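Long-range contacts in ABC-type phosphate transport system, periplasmic component (Lactobacillus brevis, PDB 4ECF), which probably serves as the phosphate-binding receptor of a PstSACB-type ABC transporter, capturing phosphate outside the cell for import across the cytoplasmic membrane: residues A[72-77]-A[210-215]; A[57-62]-A[131-136]; A[203-208]-A[248-253]. All coordinates share one frame; numbering follows the deposited sequence.

Contact 1. Residues A[72-77]-A[210-215]; sequences QLVDHR and LYTKGH
Tyr211 turns one ring face to the carboxylate of Asp75, with OD1 lying 3.5 Å from CZ and displaced toward the ring's rim. The carboxylate lies nearly parallel to the ring, planes 12° apart. Asp75 OD1 also accepts from ND1 of His209, and the Tyr211 hydroxyl bonds to the backbone N of Ala62. The His76 ring works by its edge. Its ND1 donates to Leu210 O at 2.8 Å, the oxygen lying in the ring plane and the bond running nearly along the C=O axis. Further round the same edge, CE1 comes to 3.3 Å from Thr212 OG1. With CG beside the backbone N (chi1 -51°), the imidazole reaches back to the neighbouring strand. The His215 ring offers a face to Val74, whose CG2 sits 4.0 Å from the centroid in a CH-pi contact.

Between these groups the backbones pair as antiparallel strands in the mixed sheet of this periplasmic binding protein fold. Val74 and Thr212 form a hydrogen-bonded pair: Val74 N reaches Thr212 O at 2.8 Å, and Thr212 N returns to Val74 O. Leu73 and Lys213 are the adjoining non-hydrogen-bonded pair. Leu210 N adds a bond to His76 O, and Gly214 N one to Gln72 O.

On the other face from Val74 and Thr212, Leu73 CB packs 3.8 Å from Tyr211 CD1. Thr212 OG1 donates to Gly214 O at 2.7 Å, which ties down the turn under Val74 CG2. At the end of the pairing Lys213 NZ makes a weak bond to Gln72 OE1; it also donates to Gln49 O.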
loop_
_atom_site.group_PDB
_atom_site.type_symbol
_atom_site.label_atom_id
_atom_site.label_comp_id
_atom_site.label_asym_id
_atom_site.label_seq_id
_atom_site.Cartn_x
_atom_site.Cartn_y
_atom_site.Cartn_z
ATOM N N GLN A 72 3.720 9.381 -20.889
ATOM C CA GLN A 72 3.291 10.751 -20.704
ATOM C C GLN A 72 3.303 11.168 -19.207
ATOM O O GLN A 72 3.078 12.335 -18.873
ATOM C CB GLN A 72 1.941 11.022 -21.391
ATOM C CG GLN A 72 0.714 10.360 -20.779
ATOM C CD GLN A 72 -0.616 10.919 -21.317
ATOM O OE1 GLN A 72 -1.480 11.377 -20.549
ATOM N NE2 GLN A 72 -0.779 10.888 -22.639
ATOM N N LEU A 73 3.594 10.214 -18.325
ATOM C CA LEU A 73 3.668 10.490 -16.911
ATOM C C LEU A 73 5.111 10.552 -16.493
ATOM O O LEU A 73 5.988 9.980 -17.146
ATOM C CB LEU A 73 2.929 9.422 -16.111
ATOM C CG LEU A 73 1.460 9.202 -16.481
ATOM C CD1 LEU A 73 0.814 8.079 -15.647
ATOM C CD2 LEU A 73 0.701 10.504 -16.344
ATOM N N VAL A 74 5.350 11.269 -15.394
ATOM C CA VAL A 74 6.671 11.358 -14.777
ATOM C C VAL A 74 6.602 10.790 -13.352
ATOM O O VAL A 74 5.848 11.268 -12.513
ATOM C CB VAL A 74 7.226 12.783 -14.735
ATOM C CG1 VAL A 74 8.598 12.824 -14.076
ATOM C CG2 VAL A 74 7.310 13.346 -16.167
ATOM N N ASP A 75 7.405 9.763 -13.118
ATOM C CA ASP A 75 7.505 9.068 -11.849
ATOM C C ASP A 75 8.295 9.862 -10.814
ATOM O O ASP A 75 9.268 10.560 -11.150
ATOM C CB ASP A 75 8.161 7.684 -12.096
ATOM C CG ASP A 75 8.001 6.733 -10.923
ATOM O OD1 ASP A 75 7.156 7.020 -10.053
ATOM O OD2 ASP A 75 8.717 5.704 -10.886
ATOM N N HIS A 76 7.883 9.748 -9.563
ATOM C CA HIS A 76 8.664 10.250 -8.421
ATOM C C HIS A 76 8.455 9.291 -7.298
ATOM O O HIS A 76 7.340 9.153 -6.794
ATOM C CB HIS A 76 8.232 11.641 -7.965
ATOM C CG HIS A 76 8.143 12.668 -9.076
ATOM N ND1 HIS A 76 7.055 12.791 -9.883
ATOM C CD2 HIS A 76 9.062 13.605 -9.492
ATOM C CE1 HIS A 76 7.271 13.787 -10.767
ATOM N NE2 HIS A 76 8.505 14.294 -10.529
ATOM N N ARG A 77 9.463 8.507 -6.984
ATOM C CA ARG A 77 9.347 7.563 -5.865
ATOM C C ARG A 77 9.694 8.239 -4.552
ATOM O O ARG A 77 10.658 9.025 -4.500
ATOM C CB ARG A 77 10.164 6.295 -6.112
ATOM C CG ARG A 77 9.465 5.308 -7.024
ATOM C CD ARG A 77 10.256 4.030 -7.211
ATOM N NE ARG A 77 11.359 4.181 -8.169
ATOM C CZ ARG A 77 12.194 3.197 -8.457
ATOM N NH1 ARG A 77 12.094 2.035 -7.820
ATOM N NH2 ARG A 77 13.136 3.372 -9.362
ATOM N N LEU A 210 4.555 9.273 -6.600
ATOM C CA LEU A 210 3.757 10.506 -6.821
ATOM C C LEU A 210 3.911 10.841 -8.302
ATOM O O LEU A 210 4.922 11.395 -8.690
ATOM C CB LEU A 210 4.230 11.653 -5.942
ATOM C CG LEU A 210 4.168 11.434 -4.418
ATOM C CD1 LEU A 210 4.624 12.673 -3.676
ATOM C CD2 LEU A 210 2.775 11.033 -3.972
ATOM N N TYR A 211 3.032 10.355 -9.149
ATOM C CA TYR A 211 3.077 10.634 -10.561
ATOM C C TYR A 211 2.520 11.987 -10.914
ATOM O O TYR A 211 1.473 12.401 -10.371
ATOM C CB TYR A 211 2.255 9.560 -11.312
ATOM C CG TYR A 211 3.055 8.302 -11.629
ATOM C CD1 TYR A 211 3.978 8.283 -12.688
ATOM C CD2 TYR A 211 2.951 7.162 -10.832
ATOM C CE1 TYR A 211 4.702 7.129 -12.977
ATOM C CE2 TYR A 211 3.682 5.993 -11.121
ATOM C CZ TYR A 211 4.568 5.982 -12.157
ATOM O OH TYR A 211 5.294 4.824 -12.453
ATOM N N THR A 212 3.173 12.610 -11.900
ATOM C CA THR A 212 2.690 13.846 -12.542
ATOM C C THR A 212 2.539 13.664 -14.054
ATOM O O THR A 212 3.083 12.735 -14.643
ATOM C CB THR A 212 3.604 15.039 -12.218
ATOM O OG1 THR A 212 4.903 14.804 -12.765
ATOM C CG2 THR A 212 3.664 15.288 -10.646
ATOM N N LYS A 213 1.697 14.510 -14.645
ATOM C CA LYS A 213 1.534 14.564 -16.112
ATOM C C LYS A 213 2.471 15.609 -16.630
ATOM O O LYS A 213 2.254 16.817 -16.445
ATOM C CB LYS A 213 0.097 14.894 -16.495
ATOM C CG LYS A 213 -0.187 14.655 -18.001
ATOM C CD LYS A 213 -1.673 14.699 -18.301
ATOM C CE LYS A 213 -1.877 14.597 -19.811
ATOM N NZ LYS A 213 -3.207 14.063 -20.181
ATOM N N GLY A 214 3.558 15.136 -17.217
ATOM C CA GLY A 214 4.692 15.985 -17.581
ATOM C C GLY A 214 5.516 16.310 -16.378
ATOM O O GLY A 214 5.199 15.896 -15.250
ATOM N N HIS A 215 6.616 17.045 -16.599
ATOM C CA HIS A 215 7.425 17.479 -15.497
ATOM C C HIS A 215 6.669 18.564 -14.764
ATOM O O HIS A 215 6.108 19.488 -15.371
ATOM C CB HIS A 215 8.827 17.935 -15.958
ATOM C CG HIS A 215 9.569 16.873 -16.776
ATOM N ND1 HIS A 215 10.310 15.890 -16.209
ATOM C CD2 HIS A 215 9.548 16.603 -18.142
ATOM C CE1 HIS A 215 10.794 15.073 -17.165
ATOM N NE2 HIS A 215 10.323 15.483 -18.349
#

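Contact 2. Residues A[57-62]-A[131-136]; sequences NSDLFA and SGTRAT. With PO4 (phosphate ion), chain B.
Leu60 points its side chain at the first turn of helix 132-140. Its CB leads to CG, which lies 4.1 Å from Gly132 CA. There the chain forks. CD1 packs 4.0 Å from Ala135 CB, and CD2 lies 3.8 Å from Thr136 OG1, close to Gly132 O as well. CG stands beside the backbone N (chi1 -55°), which turns the fork toward the helix. Thr136 OG1 packs against the leucine methyl and donates back to Gly132 O, which also accepts from Thr136 N on the opposite face of its carbonyl plane.

Asp59 approaches Gly132 too, OD2 coming within 3.5 Å of CA. The same OD2 lies 2.5 Å from phosphate O4, close enough that one of the two acid groups probably carries a proton. Its other oxygen, OD1, is hydrogen-bonded to Ser11 OG.

Phosphate O1 takes three bonds from the helix start: Ser131 OG at 2.6 Å, Thr133 OG1 and Thr133 N. Gly132 N donates to O2 at 2.8 Å. Ser131 is also the N-cap, its OG accepting from Arg134 N. Ser11, Thr12, Ala13, Thr41 and Arg127 complete the site. An anion held by amides and hydroxyls at a helix N-terminus, with a carboxylate beside it, is characteristic of the phosphate pocket of PstS-type binding proteins.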
loop_
_atom_site.group_PDB
_atom_site.type_symbol
_atom_site.label_atom_id
_atom_site.label_comp_id
_atom_site.label_asym_id
_atom_site.label_seq_id
_atom_site.Cartn_x
_atom_site.Cartn_y
_atom_site.Cartn_z
ATOM N N ASN A 57 -1.354 9.376 -6.867
ATOM C CA ASN A 57 -0.692 8.594 -5.823
ATOM C C ASN A 57 -0.842 7.123 -6.161
ATOM O O ASN A 57 -1.983 6.648 -6.291
ATOM C CB ASN A 57 -1.382 8.883 -4.486
ATOM C CG ASN A 57 -1.256 10.333 -4.010
ATOM O OD1 ASN A 57 -0.410 11.122 -4.482
ATOM N ND2 ASN A 57 -2.110 10.693 -3.073
ATOM N N SER A 58 0.271 6.400 -6.259
ATOM C CA SER A 58 0.240 5.027 -6.742
ATOM C C SER A 58 1.226 4.126 -5.978
ATOM O O SER A 58 2.375 4.520 -5.732
ATOM C CB SER A 58 0.594 5.001 -8.210
ATOM O OG SER A 58 0.654 3.686 -8.769
ATOM N N ASP A 59 0.795 2.905 -5.692
ATOM C CA ASP A 59 1.689 1.841 -5.191
ATOM C C ASP A 59 2.355 1.046 -6.280
ATOM O O ASP A 59 3.165 0.151 -5.984
ATOM C CB ASP A 59 0.917 0.816 -4.301
ATOM C CG ASP A 59 -0.030 1.463 -3.352
ATOM O OD1 ASP A 59 0.330 2.446 -2.699
ATOM O OD2 ASP A 59 -1.156 0.919 -3.199
ATOM N N LEU A 60 2.013 1.322 -7.529
ATOM C CA LEU A 60 2.492 0.560 -8.676
ATOM C C LEU A 60 3.217 1.470 -9.682
ATOM O O LEU A 60 2.933 2.682 -9.793
ATOM C CB LEU A 60 1.334 -0.146 -9.397
ATOM C CG LEU A 60 0.463 -1.056 -8.536
ATOM C CD1 LEU A 60 -0.696 -1.631 -9.373
ATOM C CD2 LEU A 60 1.294 -2.173 -7.849
ATOM N N PHE A 61 4.108 0.896 -10.469
ATOM C CA PHE A 61 4.589 1.597 -11.673
ATOM C C PHE A 61 3.422 1.798 -12.643
ATOM O O PHE A 61 2.550 0.900 -12.756
ATOM C CB PHE A 61 5.751 0.837 -12.319
ATOM C CG PHE A 61 7.032 0.933 -11.536
ATOM C CD1 PHE A 61 7.273 0.095 -10.454
ATOM C CD2 PHE A 61 7.996 1.849 -11.873
ATOM C CE1 PHE A 61 8.454 0.170 -9.737
ATOM C CE2 PHE A 61 9.184 1.940 -11.152
ATOM C CZ PHE A 61 9.412 1.080 -10.093
ATOM N N ALA A 62 3.410 2.936 -13.356
ATOM C CA ALA A 62 2.272 3.289 -14.197
ATOM C C ALA A 62 1.971 2.221 -15.246
ATOM O O ALA A 62 0.781 1.864 -15.477
ATOM C CB ALA A 62 2.474 4.638 -14.852
ATOM N N SER A 131 -6.768 -1.767 -6.921
ATOM C CA SER A 131 -6.045 -1.536 -5.666
ATOM C C SER A 131 -4.597 -1.975 -5.833
ATOM O O SER A 131 -4.318 -3.094 -6.292
ATOM C CB SER A 131 -6.636 -2.361 -4.534
ATOM O OG SER A 131 -5.757 -2.424 -3.423
ATOM N N GLY A 132 -3.663 -1.096 -5.459
ATOM C CA GLY A 132 -2.273 -1.429 -5.570
ATOM C C GLY A 132 -1.840 -2.383 -4.474
ATOM O O GLY A 132 -0.944 -3.238 -4.679
ATOM N N THR A 133 -2.529 -2.294 -3.341
ATOM C CA THR A 133 -2.326 -3.265 -2.226
ATOM C C THR A 133 -2.687 -4.671 -2.710
ATOM O O THR A 133 -1.914 -5.637 -2.502
ATOM C CB THR A 133 -3.153 -2.899 -1.001
ATOM O OG1 THR A 133 -2.864 -1.536 -0.604
ATOM C CG2 THR A 133 -2.724 -3.825 0.150
ATOM N N ARG A 134 -3.846 -4.788 -3.333
ATOM C CA ARG A 134 -4.265 -6.067 -3.831
ATOM C C ARG A 134 -3.280 -6.635 -4.889
ATOM O O ARG A 134 -2.908 -7.792 -4.810
ATOM C CB ARG A 134 -5.679 -6.036 -4.382
ATOM C CG ARG A 134 -6.105 -7.364 -5.008
ATOM C CD ARG A 134 -7.567 -7.360 -5.358
ATOM N NE ARG A 134 -7.919 -8.630 -5.994
ATOM C CZ ARG A 134 -9.168 -9.014 -6.210
ATOM N NH1 ARG A 134 -10.158 -8.251 -5.826
ATOM N NH2 ARG A 134 -9.407 -10.185 -6.786
ATOM N N ALA A 135 -2.846 -5.810 -5.857
ATOM C CA ALA A 135 -1.906 -6.276 -6.870
ATOM C C ALA A 135 -0.614 -6.782 -6.258
ATOM O O ALA A 135 -0.078 -7.811 -6.642
ATOM C CB ALA A 135 -1.650 -5.180 -7.899
ATOM N N THR A 136 -0.114 -6.034 -5.274
ATOM C CA THR A 136 1.166 -6.367 -4.629
ATOM C C THR A 136 1.027 -7.636 -3.825
ATOM O O THR A 136 1.898 -8.521 -3.856
ATOM C CB THR A 136 1.661 -5.177 -3.757
ATOM O OG1 THR A 136 1.830 -4.036 -4.608
ATOM C CG2 THR A 136 3.006 -5.522 -3.158
HETATM P P PO4 B . -4.423 1.100 -2.699
HETATM O O1 PO4 B . -4.568 -0.362 -2.296
HETATM O O2 PO4 B . -4.164 1.291 -4.149
HETATM O O3 PO4 B . -5.577 1.939 -2.223
HETATM O O4 PO4 B . -3.164 1.714 -1.912
#

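Contact 3. Residues A[203-208]-A[248-253]; sequences RIWSYE and MLVERD. With EDO (1,2-ethanediol), chain F; EDO (1,2-ethanediol), chain L.
Trp205 is sandwiched between Arg252 and Met248. The guanidinium of Arg252 lies over one face of the indole, planes 24° apart, and its CZ stands 4.1 Å from the centroid of the six-membered ring. This is a cation-pi stack. NH1 is the nitrogen over the ring. From the opposite face the CE methyl of Met248, a selenomethionine, comes to 3.8 Å from the same centroid, with SE further off above the ring. Val250 CG2 adds an oblique contact to CZ2.

The guanidinium is also gripped in its own plane. NH1 and NH2 both donate to Trp205 O at 3.0 Å, end-on to a single atom. The NH1 bond comes from above the carbonyl plane. Arg252 bends at its third torsion (chi3 68°) to bring the group back over the tryptophan that supplies this carbonyl. An alanine in place of Trp205 would probably open a gap between the arginine and Met248, and leave the guanidinium without its stacking surface.

Tyr207 holds the backbone beside this stack. Its OH accepts from Arg252 N at 3.1 Å, and CZ3 of Trp205 lies over one face of its ring.

Further out, a water takes a bond from Arg252 NH1 and gives one to Arg203 O. A second water joins Tyr207 OH to Val250 O. Trp205 NE1 is anchored by Asn200, Phe140 makes another cation-pi contact with Arg252, and Arg77 makes one with Tyr207. The short strand 250-252 crosses strand 205-208 at -78°, with axes 9.3 Å apart, so side chains do most of the joining. Aromatic faces and a backbone carbonyl hold the arginine here, which suggests that its positive charge is stabilised without a carboxylate in this contact.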
loop_
_atom_site.group_PDB
_atom_site.type_symbol
_atom_site.label_atom_id
_atom_site.label_comp_id
_atom_site.label_asym_id
_atom_site.label_seq_id
_atom_site.Cartn_x
_atom_site.Cartn_y
_atom_site.Cartn_z
ATOM N N ARG A 203 8.619 -10.229 1.709
ATOM C CA ARG A 203 8.599 -9.944 0.267
ATOM C C ARG A 203 7.455 -9.046 -0.166
ATOM O O ARG A 203 7.434 -8.559 -1.323
ATOM C CB ARG A 203 8.498 -11.253 -0.515
ATOM C CG ARG A 203 9.762 -12.114 -0.412
ATOM C CD ARG A 203 9.643 -13.404 -1.222
ATOM N NE ARG A 203 9.521 -13.170 -2.678
ATOM C CZ ARG A 203 8.423 -13.360 -3.421
ATOM N NH1 ARG A 203 7.281 -13.790 -2.884
ATOM N NH2 ARG A 203 8.470 -13.120 -4.725
ATOM N N ILE A 204 6.463 -8.880 0.685
ATOM C CA ILE A 204 5.234 -8.145 0.271
ATOM C C ILE A 204 5.379 -6.647 0.606
ATOM O O ILE A 204 5.121 -6.221 1.728
ATOM C CB ILE A 204 3.934 -8.724 0.900
ATOM C CG1 ILE A 204 3.976 -10.250 1.062
ATOM C CG2 ILE A 204 2.757 -8.254 0.054
ATOM C CD1 ILE A 204 2.709 -10.779 1.721
ATOM N N TRP A 205 5.781 -5.862 -0.409
ATOM C CA TRP A 205 6.076 -4.449 -0.261
ATOM C C TRP A 205 6.080 -3.881 -1.648
ATOM O O TRP A 205 6.243 -4.620 -2.656
ATOM C CB TRP A 205 7.393 -4.172 0.464
ATOM C CG TRP A 205 8.616 -4.783 -0.161
ATOM C CD1 TRP A 205 9.263 -5.947 0.209
ATOM C CD2 TRP A 205 9.430 -4.186 -1.193
ATOM N NE1 TRP A 205 10.378 -6.147 -0.559
ATOM C CE2 TRP A 205 10.535 -5.119 -1.436
ATOM C CE3 TRP A 205 9.327 -3.030 -1.978
ATOM C CZ2 TRP A 205 11.513 -4.860 -2.379
ATOM C CZ3 TRP A 205 10.340 -2.786 -2.923
ATOM C CH2 TRP A 205 11.399 -3.697 -3.115
ATOM N N SER A 206 5.905 -2.577 -1.747
ATOM C CA SER A 206 6.070 -1.906 -3.043
ATOM C C SER A 206 6.664 -0.514 -2.869
ATOM O O SER A 206 6.677 0.021 -1.768
ATOM C CB SER A 206 4.755 -1.805 -3.818
ATOM O OG SER A 206 3.893 -0.827 -3.254
ATOM N N TYR A 207 7.075 0.077 -3.988
ATOM C CA TYR A 207 7.492 1.465 -4.007
ATOM C C TYR A 207 6.226 2.328 -4.060
ATOM O O TYR A 207 5.213 1.927 -4.627
ATOM C CB TYR A 207 8.395 1.785 -5.215
ATOM C CG TYR A 207 9.699 1.001 -5.218
ATOM C CD1 TYR A 207 10.764 1.351 -4.387
ATOM C CD2 TYR A 207 9.852 -0.097 -6.059
ATOM C CE1 TYR A 207 11.960 0.609 -4.395
ATOM C CE2 TYR A 207 11.035 -0.840 -6.062
ATOM C CZ TYR A 207 12.099 -0.445 -5.236
ATOM O OH TYR A 207 13.298 -1.184 -5.234
ATOM N N GLU A 208 6.302 3.466 -3.392
ATOM C CA GLU A 208 5.252 4.505 -3.403
ATOM C C GLU A 208 5.629 5.605 -4.361
ATOM O O GLU A 208 6.764 6.140 -4.311
ATOM C CB GLU A 208 5.070 5.092 -2.015
ATOM C CG GLU A 208 4.583 4.091 -0.972
ATOM C CD GLU A 208 3.136 3.685 -1.135
ATOM O OE1 GLU A 208 2.755 3.226 -2.249
ATOM O OE2 GLU A 208 2.413 3.827 -0.130
HETATM N N MSE A 248 16.521 0.716 2.040
HETATM C CA MSE A 248 16.458 -0.571 1.345
HETATM C C MSE A 248 17.832 -1.155 1.095
HETATM O O MSE A 248 18.764 -0.441 0.703
HETATM C CB MSE A 248 15.671 -0.442 0.014
HETATM C CG MSE A 248 14.157 -0.111 0.155
HETATM SE SE MSE A 248 13.145 -1.199 1.357
HETATM C CE MSE A 248 12.969 -2.588 0.245
ATOM N N LEU A 249 17.955 -2.449 1.355
ATOM C CA LEU A 249 19.183 -3.203 1.135
ATOM C C LEU A 249 19.042 -4.083 -0.091
ATOM O O LEU A 249 19.929 -4.907 -0.382
ATOM C CB LEU A 249 19.527 -4.023 2.384
ATOM C CG LEU A 249 19.877 -3.184 3.617
ATOM C CD1 LEU A 249 20.074 -4.110 4.805
ATOM C CD2 LEU A 249 21.142 -2.349 3.473
ATOM N N VAL A 250 17.903 -3.955 -0.771
ATOM C CA VAL A 250 17.652 -4.596 -2.050
ATOM C C VAL A 250 16.981 -3.584 -2.983
ATOM O O VAL A 250 16.456 -2.566 -2.531
ATOM C CB VAL A 250 16.745 -5.843 -1.933
ATOM C CG1 VAL A 250 17.355 -6.871 -0.989
ATOM C CG2 VAL A 250 15.364 -5.457 -1.447
ATOM N N GLU A 251 17.024 -3.882 -4.277
ATOM C CA GLU A 251 16.234 -3.172 -5.286
ATOM C C GLU A 251 15.441 -4.206 -6.077
ATOM O O GLU A 251 15.903 -5.350 -6.290
ATOM C CB GLU A 251 17.136 -2.376 -6.247
ATOM C CG GLU A 251 17.785 -1.174 -5.591
ATOM C CD GLU A 251 18.885 -0.514 -6.416
ATOM O OE1 GLU A 251 19.089 -0.880 -7.601
ATOM O OE2 GLU A 251 19.546 0.382 -5.848
ATOM N N ARG A 252 14.253 -3.809 -6.519
ATOM C CA ARG A 252 13.398 -4.702 -7.286
ATOM C C ARG A 252 12.969 -4.091 -8.636
ATOM O O ARG A 252 12.433 -2.997 -8.671
ATOM C CB ARG A 252 12.165 -5.138 -6.452
ATOM C CG ARG A 252 11.469 -6.349 -7.019
ATOM C CD ARG A 252 10.257 -6.754 -6.168
ATOM N NE ARG A 252 9.172 -5.762 -6.234
ATOM C CZ ARG A 252 8.296 -5.505 -5.259
ATOM N NH1 ARG A 252 8.382 -6.117 -4.087
ATOM N NH2 ARG A 252 7.357 -4.586 -5.433
ATOM N N ASP A 253 13.198 -4.847 -9.714
ATOM C CA ASP A 253 12.947 -4.436 -11.109
ATOM C C ASP A 253 11.637 -5.021 -11.627
ATOM O O ASP A 253 10.960 -5.760 -10.926
ATOM C CB ASP A 253 14.121 -4.860 -12.037
ATOM C CG ASP A 253 14.030 -6.337 -12.529
ATOM O OD1 ASP A 253 13.183 -7.127 -12.051
ATOM O OD2 ASP A 253 14.845 -6.728 -13.396
HETATM C C1 EDO F . 7.522 -13.971 4.317
HETATM O O1 EDO F . 7.879 -15.179 3.606
HETATM C C2 EDO F . 6.609 -13.041 3.525
HETATM O O2 EDO F . 7.182 -12.624 2.287
HETATM C C1 EDO L . 4.781 -15.874 -2.615
HETATM O O1 EDO L . 4.458 -14.970 -3.705
HETATM C C2 EDO L . 6.112 -16.596 -2.861
HETATM O O2 EDO L . 5.946 -17.989 -3.189
HETATM O O HOH W 1 9.591 -8.587 -3.074
HETATM O O HOH W 2 14.908 -0.532 -3.486
#

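Overall arrangement
Contacts 1 and 3 both use strand 205-213, contact 1 at its C-terminal end and contact 3 at its N-terminal end, with centres about 19 Å apart. Contact 2 lies about 15 Å from contact 1 and 13 Å from contact 3. Its strand 55-58 neighbours strand 205-213 in the same mixed sheet, which also takes in strand 73-87. Along the chain contact 1 crosses both others, while contact 2 closes before contact 3 opens. Direct bridges link them: Asp59 O to Ser206 OG, Thr136 packing on Trp205, and Leu210 on Asn57. The phosphate site of contact 2 is thus tied to the central sheet, and contact 3 fastens the C-terminal segment to that sheet.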